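Local coordinates for protein lysyl oxidase (Pichia pastoris, PDB 1W7C) that probably oxidises primary amines, lysine side chains among them, to aldehydes with a copper ion and a topaquinone cofactor, as a dimeric copper amine oxidase, at residues Y344-Y356 and Q463-Y475. Residues are numbered along the deposited sequence; the frame is centred on the assembly and turned at random.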
loop_
_atom_site.group_PDB
_atom_site.type_symbol
_atom_site.label_atom_id
_atom_site.label_comp_id
_atom_site.label_asym_id
_atom_site.label_seq_id
_atom_site.Cartn_x
_atom_site.Cartn_y
_atom_site.Cartn_z
ATOM N N TYR A 344 18.748 2.793 16.259
ATOM C CA TYR A 344 18.677 4.252 16.442
ATOM C C TYR A 344 19.961 4.934 16.055
ATOM O O TYR A 344 21.046 4.358 16.236
ATOM C CB TYR A 344 18.305 4.591 17.909
ATOM C CG TYR A 344 16.884 4.219 18.238
ATOM C CD1 TYR A 344 16.503 2.891 18.367
ATOM C CD2 TYR A 344 15.875 5.190 18.386
ATOM C CE1 TYR A 344 15.207 2.539 18.610
ATOM C CE2 TYR A 344 14.572 4.825 18.613
ATOM C CZ TYR A 344 14.251 3.503 18.720
ATOM O OH TYR A 344 12.946 3.171 18.949
ATOM N N GLY A 345 19.828 6.149 15.514
ATOM C CA GLY A 345 20.959 7.039 15.305
ATOM C C GLY A 345 20.808 8.259 16.184
ATOM O O GLY A 345 19.722 8.811 16.272
ATOM N N SER A 346 21.896 8.717 16.809
ATOM C CA SER A 346 21.758 9.800 17.783
ATOM C C SER A 346 23.073 10.456 18.079
ATOM O O SER A 346 24.114 9.917 17.768
ATOM C CB SER A 346 21.239 9.199 19.087
ATOM O OG SER A 346 21.040 10.149 20.117
ATOM N N ASP A 347 22.984 11.652 18.638
ATOM C CA ASP A 347 24.129 12.315 19.207
ATOM C C ASP A 347 24.483 11.794 20.582
ATOM O O ASP A 347 25.583 12.086 21.061
ATOM C CB ASP A 347 23.910 13.840 19.299
ATOM C CG ASP A 347 22.667 14.231 20.126
ATOM O OD1 ASP A 347 21.627 13.514 20.062
ATOM O OD2 ASP A 347 22.630 15.279 20.809
ATOM N N ASP A 348 23.576 11.056 21.226
ATOM C CA ASP A 348 23.735 10.684 22.636
ATOM C C ASP A 348 24.077 9.218 22.802
ATOM O O ASP A 348 23.824 8.414 21.906
ATOM C CB ASP A 348 22.535 11.183 23.478
ATOM C CG ASP A 348 21.359 10.264 23.499
ATOM O OD1 ASP A 348 20.224 10.828 23.485
ATOM O OD2 ASP A 348 21.453 9.030 23.649
ATOM N N PRO A 349 24.745 8.872 23.901
ATOM C CA PRO A 349 25.268 7.512 24.050
ATOM C C PRO A 349 24.234 6.471 24.494
ATOM O O PRO A 349 24.598 5.299 24.686
ATOM C CB PRO A 349 26.342 7.669 25.109
ATOM C CG PRO A 349 25.851 8.798 25.949
ATOM C CD PRO A 349 25.190 9.751 24.999
ATOM N N PHE A 350 22.985 6.862 24.698
ATOM C CA PHE A 350 21.936 5.869 24.905
ATOM C C PHE A 350 21.321 5.471 23.578
ATOM O O PHE A 350 21.368 4.288 23.186
ATOM C CB PHE A 350 20.879 6.334 25.879
ATOM C CG PHE A 350 19.944 5.228 26.300
ATOM C CD1 PHE A 350 20.264 4.382 27.367
ATOM C CD2 PHE A 350 18.762 5.003 25.630
ATOM C CE1 PHE A 350 19.407 3.367 27.753
ATOM C CE2 PHE A 350 17.933 3.967 26.014
ATOM C CZ PHE A 350 18.257 3.162 27.079
ATOM N N ASN A 351 20.742 6.434 22.881
ATOM C CA ASN A 351 20.065 6.110 21.627
ATOM C C ASN A 351 21.057 5.635 20.569
ATOM O O ASN A 351 20.754 4.726 19.812
ATOM C CB ASN A 351 19.193 7.264 21.146
ATOM C CG ASN A 351 17.902 7.410 21.954
ATOM O OD1 ASN A 351 17.655 6.693 22.921
ATOM N ND2 ASN A 351 17.061 8.326 21.533
ATOM N N GLN A 352 22.274 6.181 20.543
ATOM C CA GLN A 352 23.234 5.755 19.526
ATOM C C GLN A 352 23.674 4.284 19.740
ATOM O O GLN A 352 24.103 3.643 18.791
ATOM C CB GLN A 352 24.423 6.712 19.440
ATOM C CG GLN A 352 25.532 6.297 18.478
ATOM C CD GLN A 352 25.052 6.039 17.038
ATOM O OE1 GLN A 352 24.145 6.697 16.525
ATOM N NE2 GLN A 352 25.678 5.062 16.395
ATOM N N HIS A 353 23.527 3.767 20.970
ATOM C CA HIS A 353 23.837 2.390 21.319
ATOM C C HIS A 353 22.605 1.497 21.406
ATOM O O HIS A 353 22.682 0.402 21.935
ATOM C CB HIS A 353 24.637 2.352 22.623
ATOM C CG HIS A 353 26.016 2.925 22.479
ATOM N ND1 HIS A 353 26.422 4.072 23.128
ATOM C CD2 HIS A 353 27.057 2.537 21.699
ATOM C CE1 HIS A 353 27.671 4.344 22.779
ATOM N NE2 HIS A 353 28.086 3.422 21.925
ATOM N N THR A 354 21.484 1.943 20.846
ATOM C CA THR A 354 20.282 1.130 20.849
ATOM C C THR A 354 20.118 0.443 19.508
ATOM O O THR A 354 19.936 1.098 18.476
ATOM C CB THR A 354 19.065 2.026 21.143
ATOM O OG1 THR A 354 19.167 2.573 22.470
ATOM C CG2 THR A 354 17.788 1.202 21.130
ATOM N N PHE A 355 20.149 -0.891 19.534
ATOM C CA PHE A 355 19.921 -1.727 18.352
ATOM C C PHE A 355 19.199 -2.957 18.851
ATOM O O PHE A 355 19.791 -4.017 19.057
ATOM C CB PHE A 355 21.287 -2.072 17.736
ATOM C CG PHE A 355 21.250 -2.616 16.311
ATOM C CD1 PHE A 355 22.358 -2.467 15.482
ATOM C CD2 PHE A 355 20.160 -3.343 15.828
ATOM C CE1 PHE A 355 22.380 -2.980 14.195
ATOM C CE2 PHE A 355 20.193 -3.848 14.537
ATOM C CZ PHE A 355 21.278 -3.684 13.747
ATOM N N TYR A 356 17.909 -2.797 19.111
ATOM C CA TYR A 356 17.111 -3.882 19.661
ATOM C C TYR A 356 16.957 -5.044 18.695
ATOM O O TYR A 356 16.693 -4.839 17.498
ATOM C CB TYR A 356 15.689 -3.425 20.068
ATOM C CG TYR A 356 15.641 -2.384 21.155
ATOM C CD1 TYR A 356 14.999 -1.171 20.953
ATOM C CD2 TYR A 356 16.274 -2.595 22.364
ATOM C CE1 TYR A 356 14.986 -0.196 21.918
ATOM C CE2 TYR A 356 16.235 -1.633 23.365
ATOM C CZ TYR A 356 15.623 -0.428 23.133
ATOM O OH TYR A 356 15.681 0.537 24.118
ATOM N N GLN A 463 10.790 5.906 21.195
ATOM C CA GLN A 463 11.949 6.116 22.030
ATOM C C GLN A 463 12.588 7.413 21.570
ATOM O O GLN A 463 13.379 7.442 20.657
ATOM C CB GLN A 463 12.900 4.937 21.973
ATOM C CG GLN A 463 14.106 5.125 22.865
ATOM C CD GLN A 463 15.025 3.929 22.935
ATOM O OE1 GLN A 463 14.572 2.820 23.070
ATOM N NE2 GLN A 463 16.318 4.169 22.860
ATOM N N ALA A 464 12.154 8.491 22.190
ATOM C CA ALA A 464 12.683 9.804 21.909
ATOM C C ALA A 464 14.019 9.991 22.617
ATOM O O ALA A 464 14.560 9.069 23.270
ATOM C CB ALA A 464 11.703 10.815 22.385
ATOM N N GLY A 465 14.643 11.144 22.393
ATOM C CA GLY A 465 15.854 11.489 23.088
ATOM C C GLY A 465 15.836 12.893 23.639
ATOM O O GLY A 465 15.034 13.714 23.234
ATOM N N TYR A 466 16.751 13.195 24.554
ATOM C CA TYR A 466 16.865 14.565 25.042
ATOM C C TYR A 466 17.384 15.471 23.898
ATOM O O TYR A 466 18.285 15.092 23.161
ATOM C CB TYR A 466 17.770 14.630 26.292
ATOM C CG TYR A 466 17.824 16.028 26.859
ATOM C CD1 TYR A 466 16.932 16.440 27.819
ATOM C CD2 TYR A 466 18.737 16.949 26.382
ATOM C CE1 TYR A 466 16.934 17.753 28.290
ATOM C CE2 TYR A 466 18.746 18.260 26.837
ATOM C CZ TYR A 466 17.834 18.650 27.788
ATOM O OH TYR A 466 17.828 19.951 28.225
ATOM N N TRP A 467 16.746 16.622 23.733
ATOM C CA TRP A 467 17.131 17.596 22.721
ATOM C C TRP A 467 18.206 18.536 23.243
ATOM O O TRP A 467 17.919 19.394 24.094
ATOM C CB TRP A 467 15.919 18.415 22.249
ATOM C CG TRP A 467 16.299 19.505 21.275
ATOM C CD1 TRP A 467 16.526 20.803 21.567
ATOM C CD2 TRP A 467 16.493 19.378 19.856
ATOM N NE1 TRP A 467 16.856 21.494 20.428
ATOM C CE2 TRP A 467 16.852 20.642 19.366
ATOM C CE3 TRP A 467 16.419 18.309 18.948
ATOM C CZ2 TRP A 467 17.116 20.893 18.005
ATOM C CZ3 TRP A 467 16.667 18.561 17.606
ATOM C CH2 TRP A 467 17.029 19.849 17.150
ATOM N N ASN A 468 19.418 18.361 22.756
ATOM C CA ASN A 468 20.506 19.285 23.022
ATOM C C ASN A 468 20.702 20.127 21.771
ATOM O O ASN A 468 21.100 19.598 20.744
ATOM C CB ASN A 468 21.776 18.505 23.350
ATOM C CG ASN A 468 22.935 19.413 23.730
ATOM O OD1 ASN A 468 23.111 20.513 23.183
ATOM N ND2 ASN A 468 23.738 18.956 24.671
ATOM N N PRO A 469 20.420 21.424 21.815
ATOM C CA PRO A 469 20.488 22.238 20.594
ATOM C C PRO A 469 21.858 22.184 19.902
ATOM O O PRO A 469 21.928 22.379 18.701
ATOM C CB PRO A 469 20.219 23.665 21.096
ATOM C CG PRO A 469 19.529 23.512 22.410
ATOM C CD PRO A 469 19.978 22.208 22.983
ATOM N N GLU A 470 22.935 21.972 20.657
ATOM C CA GLU A 470 24.272 21.971 20.081
ATOM C C GLU A 470 24.580 20.752 19.209
ATOM O O GLU A 470 25.423 20.843 18.305
ATOM C CB GLU A 470 25.334 22.044 21.195
ATOM C CG GLU A 470 25.486 23.422 21.804
ATOM C CD GLU A 470 26.672 23.537 22.766
ATOM O OE1 GLU A 470 26.896 24.653 23.270
ATOM O OE2 GLU A 470 27.370 22.528 23.031
ATOM N N THR A 471 23.947 19.613 19.504
ATOM C CA THR A 471 24.362 18.364 18.857
ATOM C C THR A 471 23.237 17.489 18.305
ATOM O O THR A 471 23.518 16.557 17.538
ATOM C CB THR A 471 25.221 17.504 19.824
ATOM O OG1 THR A 471 24.499 17.252 21.052
ATOM C CG2 THR A 471 26.505 18.235 20.208
ATOM N N SER A 472 21.984 17.754 18.674
ATOM C CA SER A 472 20.911 16.817 18.382
ATOM C C SER A 472 20.298 16.934 16.987
ATOM O O SER A 472 19.621 15.997 16.553
ATOM C CB SER A 472 19.795 16.938 19.418
ATOM O OG SER A 472 20.197 16.579 20.722
ATOM N N ALA A 473 20.450 18.079 16.328
ATOM C CA ALA A 473 19.728 18.339 15.089
ATOM C C ALA A 473 20.003 17.378 13.925
ATOM O O ALA A 473 19.105 17.138 13.137
ATOM C CB ALA A 473 19.941 19.779 14.643
ATOM N N PRO A 474 21.223 16.848 13.762
ATOM C CA PRO A 474 21.435 15.859 12.697
ATOM C C PRO A 474 20.687 14.544 12.897
ATOM O O PRO A 474 20.756 13.715 11.999
ATOM C CB PRO A 474 22.950 15.635 12.699
ATOM C CG PRO A 474 23.505 16.871 13.346
ATOM C CD PRO A 474 22.488 17.221 14.405
ATOM N N TYR A 475 20.088 14.338 14.063
ATOM C CA TYR A 475 19.601 13.025 14.418
ATOM C C TYR A 475 18.131 12.983 14.802
ATOM O O TYR A 475 17.648 11.941 15.234
ATOM C CB TYR A 475 20.416 12.440 15.579
ATOM C CG TYR A 475 21.881 12.347 15.304
ATOM C CD1 TYR A 475 22.409 11.277 14.592
ATOM C CD2 TYR A 475 22.782 13.323 15.757
ATOM C CE1 TYR A 475 23.742 11.190 14.318
ATOM C CE2 TYR A 475 24.138 13.231 15.510
ATOM C CZ TYR A 475 24.626 12.160 14.772
ATOM O OH TYR A 475 25.976 12.060 14.498
HETATM O O HOH W 1 18.624 10.881 17.923
HETATM O O HOH W 2 19.032 13.745 20.688
HETATM O O HOH W 3 18.208 10.628 25.411
HETATM O O HOH W 4 20.259 13.494 24.136
HETATM O O HOH W 5 16.945 8.177 25.285
#
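Gln-463 with Asn-351, and Asp-347 with Thr-471 and Ser-472, form a buried, polar contact between loops beside the copper site, within the copper amine oxidase enzyme domain. The extended side chain of Gln-463 ends in an amide that three residues grip. Its NE2 donates to OD1 of Asn-351 at 2.9 Å, in a nearly straight bond. A longer bond runs from Gln-463 NE2 to Thr-354 OG1 at 3.3 Å. Both acceptors lie near the amide plane, which should hold the amide's rotation. On the other branch, Tyr-356 OH donates to Gln-463 OE1 at 2.7 Å, with this oxygen at the edge of the tyrosine ring. The amide also lies nearly flat over the rim of the Tyr-344 ring, the planes 8° apart. A leucine in place of Gln-463 would probably leave the Tyr-356 hydroxyl and Asn-351 OD1 without these partners and the Tyr-356 ring less firmly placed. Asn-351 ND2 donates to Ala-464 O from above the carbonyl plane, and also bonds Ser-486.

At the other end, Asp-347 OD2 accepts hydrogen bonds from two hydroxyls. Thr-471 OG1 reaches its anti lone pair at 2.7 Å; Ser-472 OG comes from the syn side, 32° out of the carboxylate plane. Asp-347 CG sits between the backbone N and the carbonyl carbon (chi1 58°), which brings the carboxylate to these donors. The Tyr-475 ring lies under the backbone, with Ser-346 C 3.5 Å above its centre. Waters link Asp-347 and Asp-348 to the Tyr-466 backbone.

Tyr-344 ends strand 329-344 and stacks on the copper ligand His-488. Tyr-356, in strand 355-357, lies close to Asp-358, the predicted proton acceptor. Strand 170-180 packs against Phe-350, while Trp-521 and Gln-531 of the second subunit hydrogen-bond to Asp-347 O and Tyr-475 OH respectively. Strand 465-466 pairs with strand 483-484.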